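Local coordinates for protein halotolerant alpha-type carbonic anhydrase (dCA II) (Dunaliella salina, PDB 1Y7W) that probably catalyses the reversible hydration of carbon dioxide to bicarbonate as a salt-tolerant zinc enzyme, at residues 229-232 and 238-241. Residues are numbered along the deposited sequence; the frame is centred on the assembly and turned at random.
With ACY (acetic acid), chain E.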
ATOM      1  N   GLY A 229      11.185   7.008   0.474  1.00 16.08           N
ATOM      2  CA  GLY A 229      10.890   6.499   1.796  1.00 15.59           C
ATOM      3  C   GLY A 229      11.277   5.071   2.035  1.00 17.88           C
ATOM      4  O   GLY A 229      12.178   4.549   1.411  1.00 16.86           O
ATOM      5  N   SER A 230      10.490   4.399   2.867  1.00 17.97           N
ATOM      6  CA  SER A 230      10.790   3.060   3.300  1.00 17.09           C
ATOM      7  C   SER A 230       9.606   2.125   3.375  1.00 17.21           C
ATOM      8  O   SER A 230       8.474   2.550   3.187  1.00 17.20           O
ATOM      9  CB  SER A 230      11.364   3.164   4.720  1.00 17.10           C
ATOM     10  OG  SER A 230      10.331   3.296   5.721  1.00 17.90           O
ATOM     11  N   LEU A 231       9.871   0.844   3.635  1.00 16.68           N
ATOM     12  CA  LEU A 231       8.782  -0.100   3.921  1.00 17.39           C
ATOM     13  C   LEU A 231       8.203   0.448   5.256  1.00 17.39           C
ATOM     14  O   LEU A 231       8.959   0.994   6.096  1.00 17.28           O
ATOM     15  CB  LEU A 231       9.294  -1.528   4.222  1.00 16.36           C
ATOM     16  CG  LEU A 231      10.000  -2.147   3.010  1.00 19.95           C
ATOM     17  CD1 LEU A 231      10.621  -3.492   3.354  1.00 21.85           C
ATOM     18  CD2 LEU A 231       8.974  -2.310   1.947  1.00 21.05           C
ATOM     19  N   THR A 232       6.901   0.249   5.478  1.00 16.27           N
ATOM     20  CA  THR A 232       6.308   0.724   6.751  1.00 17.37           C
ATOM     21  C   THR A 232       6.148  -0.441   7.755  1.00 17.82           C
ATOM     22  O   THR A 232       5.466  -0.318   8.752  1.00 16.66           O
ATOM     23  CB  THR A 232       4.948   1.432   6.511  1.00 13.29           C
ATOM     24  OG1 THR A 232       4.024   0.479   5.976  1.00 14.11           O
ATOM     25  CG2 THR A 232       5.109   2.620   5.537  1.00 14.77           C
ATOM     26  N   GLU A 238      14.902   1.212   3.438  1.00 18.12           N
ATOM     27  CA  GLU A 238      14.779   2.474   2.725  1.00 17.55           C
ATOM     28  C   GLU A 238      15.007   2.299   1.207  1.00 19.20           C
ATOM     29  O   GLU A 238      16.025   2.744   0.643  1.00 17.87           O
ATOM     30  CB  GLU A 238      15.742   3.472   3.336  1.00 18.07           C
ATOM     31  CG  GLU A 238      15.201   3.892   4.755  1.00 19.39           C
ATOM     32  CD  GLU A 238      16.017   4.936   5.474  1.00 20.10           C
ATOM     33  OE1 GLU A 238      15.595   5.335   6.575  1.00 19.58           O
ATOM     34  OE2 GLU A 238      17.075   5.364   4.968  1.00 18.88           O
ATOM     35  N   ARG A 239      14.061   1.610   0.575  1.00 15.93           N
ATOM     36  CA  ARG A 239      14.147   1.307  -0.862  1.00 16.02           C
ATOM     37  C   ARG A 239      12.810   1.493  -1.545  1.00 16.06           C
ATOM     38  O   ARG A 239      12.469   0.798  -2.518  1.00 16.41           O
ATOM     39  CB  ARG A 239      14.726  -0.126  -1.048  1.00 15.36           C
ATOM     40  CG  ARG A 239      13.880  -1.276  -0.526  1.00 16.72           C
ATOM     41  CD  ARG A 239      14.754  -2.576  -0.364  1.00 14.98           C
ATOM     42  NE  ARG A 239      13.991  -3.690   0.209  1.00 15.24           N
ATOM     43  CZ  ARG A 239      13.282  -4.578  -0.475  1.00 15.82           C
ATOM     44  NH1 ARG A 239      12.698  -5.528   0.187  1.00 17.80           N
ATOM     45  NH2 ARG A 239      13.135  -4.531  -1.817  1.00 18.87           N
ATOM     46  N   VAL A 240      12.055   2.483  -1.074  1.00 16.44           N
ATOM     47  CA  VAL A 240      10.741   2.735  -1.677  1.00 16.26           C
ATOM     48  C   VAL A 240      10.499   4.112  -2.249  1.00 17.75           C
ATOM     49  O   VAL A 240      10.665   5.108  -1.545  1.00 16.23           O
ATOM     50  CB  VAL A 240       9.582   2.530  -0.655  1.00 17.85           C
ATOM     51  CG1 VAL A 240       8.223   2.868  -1.324  1.00 14.68           C
ATOM     52  CG2 VAL A 240       9.570   1.105  -0.160  1.00 18.44           C
ATOM     53  N   LYS A 241      10.092   4.182  -3.523  1.00 15.65           N
ATOM     54  CA  LYS A 241       9.700   5.475  -4.096  1.00 16.80           C
ATOM     55  C   LYS A 241       8.171   5.508  -3.808  1.00 17.65           C
ATOM     56  O   LYS A 241       7.409   4.664  -4.315  1.00 16.39           O
ATOM     57  CB  LYS A 241       9.934   5.509  -5.605  1.00 17.02           C
ATOM     58  CG  LYS A 241      11.385   5.382  -5.978  1.00 18.16           C
ATOM     59  CD  LYS A 241      12.293   6.333  -5.207  1.00 17.28           C
ATOM     60  CE  LYS A 241      13.686   6.300  -5.806  1.00 18.44           C
ATOM     61  NZ  LYS A 241      14.558   7.245  -5.002  1.00 17.44           N
TER
HETATM   62  C   ACY E 279       4.899  -1.058   2.225  1.00 40.79           C
HETATM   63  O   ACY E 279       3.626  -0.858   1.991  1.00 40.43           O
HETATM   64  OXT ACY E 279       5.441  -0.761   3.296  1.00 39.56           O
HETATM   65  CH3 ACY E 279       5.657  -1.709   1.087  1.00 40.63           C
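Gly229 and Val240 form an antiparallel hydrogen-bonded pair, their CA atoms 5.1 Å apart, where strands 224-229 and 240-251 of the central sheet of the alpha-type carbonic anhydrase fold part into the loop beside the active site. Gly229 N bonds to Val240 O at 2.8 Å, and Val240 N returns a bond to Gly229 O at 3.2 Å. The same Gly229 oxygen takes a CA-H...O contact from Glu238. Beyond this pair side chains carry the contact between the two segments, partly against backbone. Val240 CG2 packs against the loop backbone, 3.7 Å from Ser230 C, and also meets CD2 of Leu231 at 4.1 Å; the Leu231 and Val240 side chains cross at about a right angle. Leu166 of strand 166-175 touches both side chains. Leu231 CD1 approaches the Arg239 guanidinium obliquely, while NE of that group is salt-bridged to Asp237. Ser230 CB packs on Glu238 CG at 3.9 Å, and the extended Glu238 chain carries its carboxylate onward to Gln51 and the backbone N of Asn50. With chi1 at 81°, the Ser230 hydroxyl lies between its backbone N and carbonyl carbon and reaches forward to donate to Leu231 O, while also accepting from Ser52 N. The side chain of Leu231 is about 8 Å from the zinc, and the loop leads on to Thr232, whose OG1 is hydrogen-bonded to Glu137, the threonine-glutamate pairing known from other alpha carbonic anhydrases. An acetic acid molecule, probably from the crystallisation liquor, sits here: its CH3 rests 3.5 Å from Leu231 CD2, and its OXT accepts a nearly straight bond (167°) from Thr232 N.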